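PDB 4DIM: phosphoribosylglycinamide synthetase from Anaerococcus prevotii, which probably acts as an ATP-dependent ligase of the ATP-grasp kind, binding ATP and a divalent metal such as manganese. Local coordinates for residues A103-C107 and A252-N256; K110-K114 and I273-T277; E195-Q199 and V210-D215; Y293-K299 and F313-S318. One frame throughout, in Å; residues are numbered along the deposited sequence.

Contacts 1 and 2 lie side by side, centres 9 Å apart, and touch: the consecutive helices 101-108 and 110-120 rest against the end of helix 236-253 and the edge strand 270-277. Contact 3 lies about 16 Å from contact 2, centre to centre, in the same antiparallel sheet, as the hairpin of strands 194-203 and 206-219; helix 236-253 packs on part of it. Contact 4 lies about 18 Å from contact 3, centre to centre, and Tyr293 OH reaches Met211. Along the chain the segments of contacts 1 and 2 alternate, both spans enclose contact 3, and contact 4 follows. Contact 2 joins the sheet edge to helix 110-120; contact 4 touches the hairpin separately, through Tyr293.

Contact 1: A103-C107 and A252-N256; sequences AAIMC and ALGLN
Met106 CG stands anti to the backbone N (chi1 -155°), which sends this selenomethionine chain off helix 101-108 toward Leu253, whose CG is set beside its own backbone N (chi1 -64°); from there CD1 and CD2 reach Cys107 and Met106. The two side chains cross obliquely: Leu253 CD2 sits against Met106 CG at 3.5 Å and lies 4.0 Å from Met106 SE, so one methyl covers the middle of the chain. The other branch, CD1, goes to Cys107, with SG 4.0 Å away. Leu255 adds a second methyl to the same sulfur, its CD1 lying 3.8 Å from Cys107 SG. Leu253 ends helix 236-253, closed by a Schellman motif in which Gly254 takes positive phi (74°), and Leu255 follows in the loop beyond. Beside that turn comes Ala103, one helical turn before Cys107. Its CB touches the backbone instead of a side chain, 3.4 Å from Leu253 O and 3.8 Å from Gly254 O. No hydrogen bond crosses between the segments; the contact is apolar packing of a short helix on a helix end. Phe117 of helix 110-120 and Leu276 of strand 270-277 also touch Leu253, placing it among three neighbouring elements. Ala103 N is bonded to Asn100 OD1, while Met106 also meets the side chain of Lys112.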
loop_
_atom_site.group_PDB
_atom_site.type_symbol
_atom_site.label_atom_id
_atom_site.label_comp_id
_atom_site.label_asym_id
_atom_site.label_seq_id
_atom_site.Cartn_x
_atom_site.Cartn_y
_atom_site.Cartn_z
ATOM N N ALA A 103 6.819 14.403 7.246
ATOM C CA ALA A 103 6.997 12.937 7.198
ATOM C C ALA A 103 6.496 12.345 5.888
ATOM O O ALA A 103 7.084 11.392 5.366
ATOM C CB ALA A 103 6.258 12.281 8.352
ATOM N N ALA A 104 5.358 12.882 5.406
ATOM C CA ALA A 104 4.697 12.496 4.164
ATOM C C ALA A 104 5.579 12.843 2.936
ATOM O O ALA A 104 5.637 12.060 1.976
ATOM C CB ALA A 104 3.347 13.184 4.080
ATOM N N ILE A 105 6.246 14.015 2.978
ATOM C CA ILE A 105 7.190 14.476 1.946
ATOM C C ILE A 105 8.419 13.562 1.912
ATOM O O ILE A 105 8.993 13.307 0.855
ATOM C CB ILE A 105 7.633 15.944 2.255
ATOM C CG1 ILE A 105 6.476 16.968 2.069
ATOM C CG2 ILE A 105 8.872 16.342 1.457
ATOM C CD1 ILE A 105 6.364 17.691 0.687
HETATM N N MSE A 106 8.876 13.164 3.094
HETATM C CA MSE A 106 10.081 12.383 3.223
HETATM C C MSE A 106 9.886 11.010 2.665
HETATM O O MSE A 106 10.788 10.495 2.028
HETATM C CB MSE A 106 10.507 12.324 4.673
HETATM C CG MSE A 106 11.989 12.066 4.842
HETATM SE SE MSE A 106 12.598 12.615 6.576
HETATM C CE MSE A 106 14.387 13.531 5.954
ATOM N N CYS A 107 8.700 10.421 2.887
ATOM C CA CYS A 107 8.288 9.126 2.338
ATOM C C CYS A 107 8.199 9.195 0.825
ATOM O O CYS A 107 8.656 8.296 0.127
ATOM C CB CYS A 107 6.946 8.717 2.929
ATOM S SG CYS A 107 7.026 8.222 4.673
ATOM N N ALA A 252 12.829 6.965 12.024
ATOM C CA ALA A 252 13.747 7.713 11.106
ATOM C C ALA A 252 13.018 8.794 10.280
ATOM O O ALA A 252 13.561 9.874 10.033
ATOM C CB ALA A 252 14.459 6.759 10.141
ATOM N N LEU A 253 11.796 8.495 9.873
ATOM C CA LEU A 253 10.949 9.364 9.075
ATOM C C LEU A 253 9.913 10.171 9.888
ATOM O O LEU A 253 9.284 11.060 9.315
ATOM C CB LEU A 253 10.223 8.483 8.064
ATOM C CG LEU A 253 11.115 7.786 7.058
ATOM C CD1 LEU A 253 10.353 6.720 6.368
ATOM C CD2 LEU A 253 11.664 8.764 6.036
ATOM N N GLY A 254 9.723 9.863 11.170
ATOM C CA GLY A 254 8.798 10.605 12.019
ATOM C C GLY A 254 7.322 10.355 11.769
ATOM O O GLY A 254 6.501 11.259 11.971
ATOM N N LEU A 255 6.963 9.123 11.361
ATOM C CA LEU A 255 5.572 8.807 11.127
ATOM C C LEU A 255 4.840 8.613 12.434
ATOM O O LEU A 255 5.401 8.015 13.344
ATOM C CB LEU A 255 5.402 7.550 10.279
ATOM C CG LEU A 255 5.581 7.701 8.785
ATOM C CD1 LEU A 255 7.020 7.640 8.436
ATOM C CD2 LEU A 255 4.919 6.577 8.059
ATOM N N ASN A 256 3.578 9.067 12.528
ATOM C CA ASN A 256 2.786 8.840 13.724
ATOM C C ASN A 256 1.288 8.923 13.436
ATOM O O ASN A 256 0.877 9.506 12.439
ATOM C CB ASN A 256 3.177 9.847 14.799
ATOM C CG ASN A 256 2.673 9.522 16.174
ATOM O OD1 ASN A 256 2.453 8.358 16.511
ATOM N ND2 ASN A 256 2.411 10.541 16.979
#

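Contact 2: K110-K114 and I273-T277; sequences KYKMK and IIELT
Helix 110-114 runs across strand 273-277 with the two axes at 105° and 10.4 Å apart at closest approach, Lys110 lying over Glu275. The strand is the outermost of the antiparallel ATP-grasp sheet within this chain, and it carries a classic beta bulge, with Ile274 and Glu275 both facing Asp263 of strand 258-267. Polar binding comes from Lys110, bent at chi2 and chi4, which crosses the glutamate chain at about a right angle. Its NZ gives a salt-bridging hydrogen bond to Glu275 OE1 at 2.9 Å, arriving from above the carboxylate, 57° out of the plane, while Lys110 CE lies 3.4 Å from Glu275 OE2. Replacing the acid by a glutamine would probably leave the Lys110 ammonium without its countercharge on this strand. Deeper in, Met113, a selenomethionine, has CG anti to its N (chi1 -160°) and folds back at chi3, bringing CE 3.4 Å from Ile274 O. Leu253 of helix 236-253 also touches Met113. Lys114 NZ stays 4.0 Å from both Ile273 O and Ile274 O; its hydrogen bond goes to Thr124 OG1, which also bonds Ile273 O.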
loop_
_atom_site.group_PDB
_atom_site.type_symbol
_atom_site.label_atom_id
_atom_site.label_comp_id
_atom_site.label_asym_id
_atom_site.label_seq_id
_atom_site.Cartn_x
_atom_site.Cartn_y
_atom_site.Cartn_z
ATOM N N LYS A 110 12.385 9.725 -2.453
ATOM C CA LYS A 110 13.450 8.723 -2.254
ATOM C C LYS A 110 14.803 9.323 -1.784
ATOM O O LYS A 110 15.471 8.682 -0.999
ATOM C CB LYS A 110 13.700 7.908 -3.549
ATOM C CG LYS A 110 12.762 6.707 -3.754
ATOM C CD LYS A 110 13.520 5.444 -4.227
ATOM C CE LYS A 110 12.704 4.176 -4.115
ATOM N NZ LYS A 110 12.393 3.818 -2.704
ATOM N N TYR A 111 15.205 10.512 -2.267
ATOM C CA TYR A 111 16.470 11.121 -1.835
ATOM C C TYR A 111 16.424 11.424 -0.338
ATOM O O TYR A 111 17.384 11.140 0.364
ATOM C CB TYR A 111 16.810 12.449 -2.566
ATOM C CG TYR A 111 16.768 12.519 -4.080
ATOM C CD1 TYR A 111 17.944 12.483 -4.826
ATOM C CD2 TYR A 111 15.610 12.930 -4.739
ATOM C CE1 TYR A 111 17.953 12.789 -6.194
ATOM C CE2 TYR A 111 15.603 13.212 -6.106
ATOM C CZ TYR A 111 16.772 13.101 -6.840
ATOM O OH TYR A 111 16.773 13.341 -8.192
ATOM N N LYS A 112 15.322 12.051 0.117
ATOM C CA LYS A 112 15.080 12.438 1.508
ATOM C C LYS A 112 14.869 11.240 2.405
ATOM O O LYS A 112 15.258 11.278 3.576
ATOM C CB LYS A 112 13.841 13.339 1.635
ATOM C CG LYS A 112 13.979 14.784 1.167
ATOM C CD LYS A 112 12.655 15.570 1.415
ATOM C CE LYS A 112 12.412 16.727 0.449
ATOM N NZ LYS A 112 13.092 17.978 0.871
HETATM N N MSE A 113 14.201 10.196 1.879
HETATM C CA MSE A 113 13.958 8.945 2.608
HETATM C C MSE A 113 15.259 8.221 2.840
HETATM O O MSE A 113 15.535 7.785 3.951
HETATM C CB MSE A 113 12.993 8.021 1.820
HETATM C CG MSE A 113 12.320 6.950 2.689
HETATM SE SE MSE A 113 11.556 5.429 1.735
HETATM C CE MSE A 113 13.159 4.757 0.811
ATOM N N LYS A 114 16.071 8.098 1.803
ATOM C CA LYS A 114 17.339 7.365 1.884
ATOM C C LYS A 114 18.384 8.131 2.708
ATOM O O LYS A 114 19.348 7.524 3.186
ATOM C CB LYS A 114 17.872 7.064 0.461
ATOM C CG LYS A 114 16.932 6.191 -0.374
ATOM C CD LYS A 114 17.274 4.720 -0.393
ATOM C CE LYS A 114 16.536 3.981 -1.499
ATOM N NZ LYS A 114 15.782 2.780 -1.021
ATOM N N ILE A 273 14.161 -1.984 3.320
ATOM C CA ILE A 273 12.941 -1.246 3.023
ATOM C C ILE A 273 13.099 -0.593 1.707
ATOM O O ILE A 273 13.969 0.262 1.559
ATOM C CB ILE A 273 12.659 -0.191 4.118
ATOM C CG1 ILE A 273 12.439 -0.883 5.475
ATOM C CG2 ILE A 273 11.456 0.722 3.717
ATOM C CD1 ILE A 273 12.188 -0.079 6.492
ATOM N N ILE A 274 12.204 -0.908 0.761
ATOM C CA ILE A 274 12.190 -0.248 -0.551
ATOM C C ILE A 274 11.332 1.039 -0.486
ATOM O O ILE A 274 11.821 2.088 -0.839
ATOM C CB ILE A 274 11.658 -1.185 -1.656
ATOM C CG1 ILE A 274 12.466 -2.468 -1.737
ATOM C CG2 ILE A 274 11.669 -0.457 -2.997
ATOM C CD1 ILE A 274 11.578 -3.649 -2.232
ATOM N N GLU A 275 10.058 0.915 -0.093
ATOM C CA GLU A 275 9.075 1.997 0.007
ATOM C C GLU A 275 8.344 1.920 1.360
ATOM O O GLU A 275 8.142 0.836 1.892
ATOM C CB GLU A 275 8.011 1.956 -1.133
ATOM C CG GLU A 275 8.471 1.735 -2.561
ATOM C CD GLU A 275 9.286 2.847 -3.213
ATOM O OE1 GLU A 275 9.474 3.914 -2.578
ATOM O OE2 GLU A 275 9.729 2.653 -4.372
ATOM N N LEU A 276 7.913 3.067 1.873
ATOM C CA LEU A 276 7.185 3.191 3.134
ATOM C C LEU A 276 6.220 4.379 3.052
ATOM O O LEU A 276 6.660 5.505 2.836
ATOM C CB LEU A 276 8.166 3.376 4.298
ATOM C CG LEU A 276 7.540 3.126 5.690
ATOM C CD1 LEU A 276 8.443 2.257 6.603
ATOM C CD2 LEU A 276 7.191 4.402 6.393
ATOM N N THR A 277 4.918 4.154 3.256
ATOM C CA THR A 277 3.929 5.244 3.204
ATOM C C THR A 277 3.060 5.218 4.493
ATOM O O THR A 277 2.775 4.157 5.004
ATOM C CB THR A 277 3.143 5.184 1.886
ATOM O OG1 THR A 277 2.025 6.053 1.919
ATOM C CG2 THR A 277 2.657 3.840 1.547
#

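Contact 3: E195-Q199 and V210-D215; sequences EFGAQ and VMPHGD
Gly197 and His213 form an antiparallel hydrogen-bonded pair in the hairpin of strands 194-203 and 206-219, two strands inside the large antiparallel sheet. His213 O receives Gly197 N at 175°, and Gly197 O takes His213 N at 2.9 Å. Two residues on, Gln199 and Met211 repeat the pairing, Met211 N meeting Gln199 O at 2.7 Å in the carbonyl plane. The tight part is the face bearing His213 and Gln199. With chi1 at 52°, His213 CG stands between its backbone N and carbonyl carbon, and the ring folds over the glycine strand: Gly197 CA lies 4.1 Å from the ring centroid in a CH-pi contact. The Gln199 amide lies askew to the ring, the planes 48° apart, its NE2 hydrogen-bonding His213 NE2 at 3.2 Å; the same amide nitrogen also bonds Asn261 OD1, and OE1 takes Gly281 N. The other face is apolar, Ala198 CB lying 4.1 Å from Val210 CG1, and helix 236-253 meets Val210 and Pro212. The open end is looser: Glu195 is solvent-exposed, and partly exposed Asp215 only weakly accepts His213 ND1 through OD1 (3.1 Å). These bonds are consistent with His213 protonated on ND1 and accepting the Gln199 amide at NE2.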
loop_
_atom_site.group_PDB
_atom_site.type_symbol
_atom_site.label_atom_id
_atom_site.label_comp_id
_atom_site.label_asym_id
_atom_site.label_seq_id
_atom_site.Cartn_x
_atom_site.Cartn_y
_atom_site.Cartn_z
ATOM N N GLU A 195 11.025 -10.559 -2.588
ATOM C CA GLU A 195 10.207 -9.352 -2.357
ATOM C C GLU A 195 8.961 -9.681 -1.554
ATOM O O GLU A 195 8.259 -10.645 -1.840
ATOM C CB GLU A 195 9.768 -8.685 -3.653
ATOM C CG GLU A 195 10.889 -8.190 -4.528
ATOM C CD GLU A 195 10.451 -7.708 -5.904
ATOM O OE1 GLU A 195 9.271 -7.919 -6.271
ATOM O OE2 GLU A 195 11.297 -7.124 -6.621
ATOM N N PHE A 196 8.679 -8.876 -0.549
ATOM C CA PHE A 196 7.489 -9.053 0.261
ATOM C C PHE A 196 7.157 -7.694 0.851
ATOM O O PHE A 196 7.823 -6.721 0.525
ATOM C CB PHE A 196 7.712 -10.158 1.326
ATOM C CG PHE A 196 8.744 -9.818 2.362
ATOM C CD1 PHE A 196 8.370 -9.297 3.590
ATOM C CD2 PHE A 196 10.089 -9.865 2.060
ATOM C CE1 PHE A 196 9.326 -8.875 4.511
ATOM C CE2 PHE A 196 11.036 -9.390 2.961
ATOM C CZ PHE A 196 10.649 -8.961 4.209
ATOM N N GLY A 197 6.115 -7.624 1.657
ATOM C CA GLY A 197 5.692 -6.394 2.295
ATOM C C GLY A 197 5.379 -6.547 3.765
ATOM O O GLY A 197 5.513 -7.628 4.348
ATOM N N ALA A 198 4.912 -5.453 4.367
ATOM C CA ALA A 198 4.491 -5.464 5.755
ATOM C C ALA A 198 3.536 -4.341 6.047
ATOM O O ALA A 198 3.621 -3.283 5.433
ATOM C CB ALA A 198 5.690 -5.365 6.669
ATOM N N GLN A 199 2.655 -4.564 7.023
ATOM C CA GLN A 199 1.713 -3.584 7.530
ATOM C C GLN A 199 2.120 -3.232 8.926
ATOM O O GLN A 199 2.641 -4.075 9.650
ATOM C CB GLN A 199 0.249 -4.096 7.560
ATOM C CG GLN A 199 -0.395 -4.443 6.226
ATOM C CD GLN A 199 -0.443 -3.330 5.210
ATOM O OE1 GLN A 199 -1.269 -2.426 5.290
ATOM N NE2 GLN A 199 0.458 -3.348 4.245
ATOM N N VAL A 210 3.905 -5.055 13.552
ATOM C CA VAL A 210 4.500 -5.147 12.235
ATOM C C VAL A 210 4.074 -6.527 11.741
ATOM O O VAL A 210 4.368 -7.543 12.382
ATOM C CB VAL A 210 6.015 -4.887 12.132
ATOM C CG1 VAL A 210 6.441 -4.830 10.676
ATOM C CG2 VAL A 210 6.385 -3.583 12.823
HETATM N N MSE A 211 3.264 -6.541 10.677
HETATM C CA MSE A 211 2.757 -7.779 10.127
HETATM C C MSE A 211 3.329 -8.041 8.727
HETATM O O MSE A 211 2.759 -7.572 7.746
HETATM C CB MSE A 211 1.223 -7.743 10.060
HETATM C CG MSE A 211 0.605 -9.123 9.720
HETATM SE SE MSE A 211 -1.239 -8.940 9.178
HETATM C CE MSE A 211 -0.877 -8.328 7.516
ATOM N N PRO A 212 4.357 -8.904 8.610
ATOM C CA PRO A 212 4.849 -9.282 7.275
ATOM C C PRO A 212 3.780 -9.990 6.448
ATOM O O PRO A 212 2.868 -10.589 6.992
ATOM C CB PRO A 212 6.036 -10.215 7.587
ATOM C CG PRO A 212 6.468 -9.811 8.948
ATOM C CD PRO A 212 5.233 -9.435 9.676
ATOM N N HIS A 213 3.852 -9.852 5.128
ATOM C CA HIS A 213 2.879 -10.512 4.259
ATOM C C HIS A 213 3.457 -10.816 2.883
ATOM O O HIS A 213 4.418 -10.187 2.407
ATOM C CB HIS A 213 1.556 -9.720 4.123
ATOM C CG HIS A 213 1.714 -8.295 3.728
ATOM N ND1 HIS A 213 1.919 -7.929 2.405
ATOM C CD2 HIS A 213 1.640 -7.176 4.491
ATOM C CE1 HIS A 213 2.044 -6.617 2.417
ATOM N NE2 HIS A 213 1.854 -6.117 3.653
ATOM N N GLY A 214 2.893 -11.848 2.291
ATOM C CA GLY A 214 3.315 -12.321 0.989
ATOM C C GLY A 214 2.667 -11.514 -0.098
ATOM O O GLY A 214 1.564 -11.003 0.091
ATOM N N ASP A 215 3.376 -11.362 -1.217
ATOM C CA ASP A 215 2.937 -10.554 -2.349
ATOM C C ASP A 215 2.900 -11.392 -3.630
ATOM O O ASP A 215 3.948 -11.684 -4.197
ATOM C CB ASP A 215 3.900 -9.350 -2.520
ATOM C CG ASP A 215 3.902 -8.276 -1.406
ATOM O OD1 ASP A 215 3.034 -8.348 -0.479
ATOM O OD2 ASP A 215 4.738 -7.336 -1.486
#

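Contact 4: Y293-K299 and F313-S318; sequences YGIEYYK and FWSQKS
Segments 293-299 and 313-318 meet where the chain leaves helix 285-293 at Gly294, which has positive phi, and a type I turn runs from Trp314 to Lys317. Ser318 N closes the pair on Tyr293 O at 2.9 Å in a nearly straight bond of 162°. The aromatic side chains meet in a T-shaped (edge-to-face) stack, the six-membered ring of Trp314 presenting its edge to the face of Tyr293 with centroids 5.2 Å apart and planes at 68°. Ile295 CD1 comes to the Trp314 edge in its plane, 4.0 Å from CE3, and CG2 of the same isoleucine lies alongside Lys317 CB at 3.5 Å. The lysine chain continues beside Tyr293, pointing the same way, and its CD lies over a face of the indole. Phe209, outside both segments, meets the rings of Tyr293 and Trp314, extending this aromatic cluster toward strand 206-219. The arrangement joins the end of helix 285-293 and the start of helix 297-305 to helix 311-314 and the turn after it. Here Phe313 takes over: CG anti to the carbonyl carbon (chi1 -53°) brings the ring against Lys299, whose CB stands over its centre, 3.9 Å from the centroid. The extended lysine crosses the ring at about a right angle, and its NZ makes a salt bridge to Glu296 OE2 at 2.9 Å. An alanine at Phe313 removes the ring that Lys299 CB packs on and would probably leave a gap there, with the lysine held mainly by its bridge to Glu296. Leu29 of helix 20-29 also touches both Lys299 and Phe313.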
loop_
_atom_site.group_PDB
_atom_site.type_symbol
_atom_site.label_atom_id
_atom_site.label_comp_id
_atom_site.label_asym_id
_atom_site.label_seq_id
_atom_site.Cartn_x
_atom_site.Cartn_y
_atom_site.Cartn_z
ATOM N N TYR A 293 -5.135 -10.757 13.028
ATOM C CA TYR A 293 -5.219 -10.433 14.473
ATOM C C TYR A 293 -6.619 -10.583 15.067
ATOM O O TYR A 293 -6.761 -10.443 16.283
ATOM C CB TYR A 293 -4.763 -9.002 14.706
ATOM C CG TYR A 293 -3.308 -8.800 14.376
ATOM C CD1 TYR A 293 -2.315 -9.366 15.160
ATOM C CD2 TYR A 293 -2.922 -8.068 13.258
ATOM C CE1 TYR A 293 -0.974 -9.212 14.851
ATOM C CE2 TYR A 293 -1.578 -7.923 12.922
ATOM C CZ TYR A 293 -0.606 -8.466 13.747
ATOM O OH TYR A 293 0.724 -8.343 13.484
ATOM N N GLY A 294 -7.633 -10.834 14.233
ATOM C CA GLY A 294 -9.019 -10.919 14.679
ATOM C C GLY A 294 -9.524 -9.604 15.238
ATOM O O GLY A 294 -10.170 -9.566 16.304
ATOM N N ILE A 295 -9.240 -8.523 14.507
ATOM C CA ILE A 295 -9.601 -7.163 14.907
ATOM C C ILE A 295 -10.427 -6.461 13.814
ATOM O O ILE A 295 -10.709 -7.044 12.753
ATOM C CB ILE A 295 -8.314 -6.334 15.220
ATOM C CG1 ILE A 295 -7.371 -6.268 14.004
ATOM C CG2 ILE A 295 -7.603 -6.839 16.461
ATOM C CD1 ILE A 295 -6.308 -5.323 14.111
ATOM N N GLU A 296 -10.849 -5.216 14.137
ATOM C CA GLU A 296 -11.544 -4.249 13.272
ATOM C C GLU A 296 -10.570 -3.078 13.042
ATOM O O GLU A 296 -10.464 -2.164 13.862
ATOM C CB GLU A 296 -12.846 -3.806 13.933
ATOM C CG GLU A 296 -13.825 -4.954 14.093
ATOM C CD GLU A 296 -15.128 -4.550 14.743
ATOM O OE1 GLU A 296 -15.177 -4.458 15.994
ATOM O OE2 GLU A 296 -16.094 -4.289 13.989
ATOM N N TYR A 297 -9.797 -3.185 11.972
ATOM C CA TYR A 297 -8.698 -2.310 11.625
ATOM C C TYR A 297 -9.161 -1.051 10.912
ATOM O O TYR A 297 -8.629 0.008 11.219
ATOM C CB TYR A 297 -7.734 -3.111 10.775
ATOM C CG TYR A 297 -6.408 -2.452 10.531
ATOM C CD1 TYR A 297 -5.633 -1.997 11.588
ATOM C CD2 TYR A 297 -5.854 -2.415 9.257
ATOM C CE1 TYR A 297 -4.359 -1.475 11.377
ATOM C CE2 TYR A 297 -4.610 -1.845 9.029
ATOM C CZ TYR A 297 -3.849 -1.400 10.093
ATOM O OH TYR A 297 -2.585 -0.917 9.885
ATOM N N TYR A 298 -10.211 -1.101 10.058
ATOM C CA TYR A 298 -10.777 0.146 9.536
ATOM C C TYR A 298 -11.344 0.982 10.639
ATOM O O TYR A 298 -11.409 2.190 10.470
ATOM C CB TYR A 298 -11.863 -0.074 8.505
ATOM C CG TYR A 298 -11.395 -0.650 7.180
ATOM C CD1 TYR A 298 -10.630 0.108 6.293
ATOM C CD2 TYR A 298 -11.757 -1.941 6.786
ATOM C CE1 TYR A 298 -10.224 -0.414 5.067
ATOM C CE2 TYR A 298 -11.334 -2.475 5.580
ATOM C CZ TYR A 298 -10.644 -1.682 4.685
ATOM O OH TYR A 298 -10.388 -2.201 3.439
ATOM N N LYS A 299 -11.810 0.366 11.731
ATOM C CA LYS A 299 -12.370 1.080 12.878
ATOM C C LYS A 299 -11.277 1.725 13.663
ATOM O O LYS A 299 -11.490 2.806 14.175
ATOM C CB LYS A 299 -13.203 0.158 13.778
ATOM C CG LYS A 299 -14.557 -0.127 13.169
ATOM C CD LYS A 299 -15.465 -0.839 14.102
ATOM C CE LYS A 299 -16.788 -1.081 13.430
ATOM N NZ LYS A 299 -17.703 -1.886 14.266
ATOM N N PHE A 313 -10.223 -1.254 20.082
ATOM C CA PHE A 313 -10.383 -2.324 19.094
ATOM C C PHE A 313 -9.191 -3.280 19.120
ATOM O O PHE A 313 -9.406 -4.469 18.936
ATOM C CB PHE A 313 -10.559 -1.749 17.680
ATOM C CG PHE A 313 -11.651 -0.717 17.575
ATOM C CD1 PHE A 313 -12.985 -1.096 17.576
ATOM C CD2 PHE A 313 -11.357 0.633 17.660
ATOM C CE1 PHE A 313 -14.003 -0.143 17.631
ATOM C CE2 PHE A 313 -12.371 1.584 17.726
ATOM C CZ PHE A 313 -13.688 1.194 17.676
ATOM N N TRP A 314 -7.953 -2.778 19.345
ATOM C CA TRP A 314 -6.715 -3.586 19.413
ATOM C C TRP A 314 -6.701 -4.493 20.655
ATOM O O TRP A 314 -6.056 -5.529 20.655
ATOM C CB TRP A 314 -5.459 -2.655 19.419
ATOM C CG TRP A 314 -4.117 -3.343 19.491
ATOM C CD1 TRP A 314 -3.183 -3.212 20.481
ATOM C CD2 TRP A 314 -3.565 -4.277 18.540
ATOM N NE1 TRP A 314 -2.065 -3.964 20.183
ATOM C CE2 TRP A 314 -2.284 -4.647 19.009
ATOM C CE3 TRP A 314 -4.006 -4.793 17.314
ATOM C CZ2 TRP A 314 -1.478 -5.564 18.333
ATOM C CZ3 TRP A 314 -3.184 -5.665 16.623
ATOM C CH2 TRP A 314 -1.958 -6.081 17.156
ATOM N N SER A 315 -7.396 -4.101 21.715
ATOM C CA SER A 315 -7.465 -4.888 22.947
ATOM C C SER A 315 -8.439 -6.080 22.812
ATOM O O SER A 315 -8.456 -6.932 23.700
ATOM C CB SER A 315 -7.873 -4.001 24.117
ATOM O OG SER A 315 -9.183 -3.490 23.935
ATOM N N GLN A 316 -9.239 -6.153 21.719
ATOM C CA GLN A 316 -10.143 -7.284 21.473
ATOM C C GLN A 316 -9.513 -8.250 20.473
ATOM O O GLN A 316 -10.209 -9.064 19.878
ATOM C CB GLN A 316 -11.503 -6.778 20.944
ATOM C CG GLN A 316 -12.238 -5.822 21.885
ATOM C CD GLN A 316 -12.403 -6.412 23.270
ATOM O OE1 GLN A 316 -12.800 -7.575 23.422
ATOM N NE2 GLN A 316 -12.046 -5.661 24.317
ATOM N N LYS A 317 -8.197 -8.193 20.310
ATOM C CA LYS A 317 -7.544 -9.047 19.356
ATOM C C LYS A 317 -7.538 -10.477 19.859
ATOM O O LYS A 317 -7.625 -10.711 21.061
ATOM C CB LYS A 317 -6.115 -8.549 19.062
ATOM C CG LYS A 317 -5.084 -8.718 20.199
ATOM C CD LYS A 317 -3.659 -8.519 19.694
ATOM C CE LYS A 317 -3.096 -9.794 19.075
ATOM N NZ LYS A 317 -1.667 -9.663 18.675
ATOM N N SER A 318 -7.401 -11.429 18.923
ATOM C CA SER A 318 -7.301 -12.846 19.233
ATOM C C SER A 318 -5.884 -13.133 19.630
ATOM O O SER A 318 -4.981 -12.406 19.240
ATOM C CB SER A 318 -7.713 -13.697 18.033
ATOM O OG SER A 318 -9.111 -13.561 17.814
#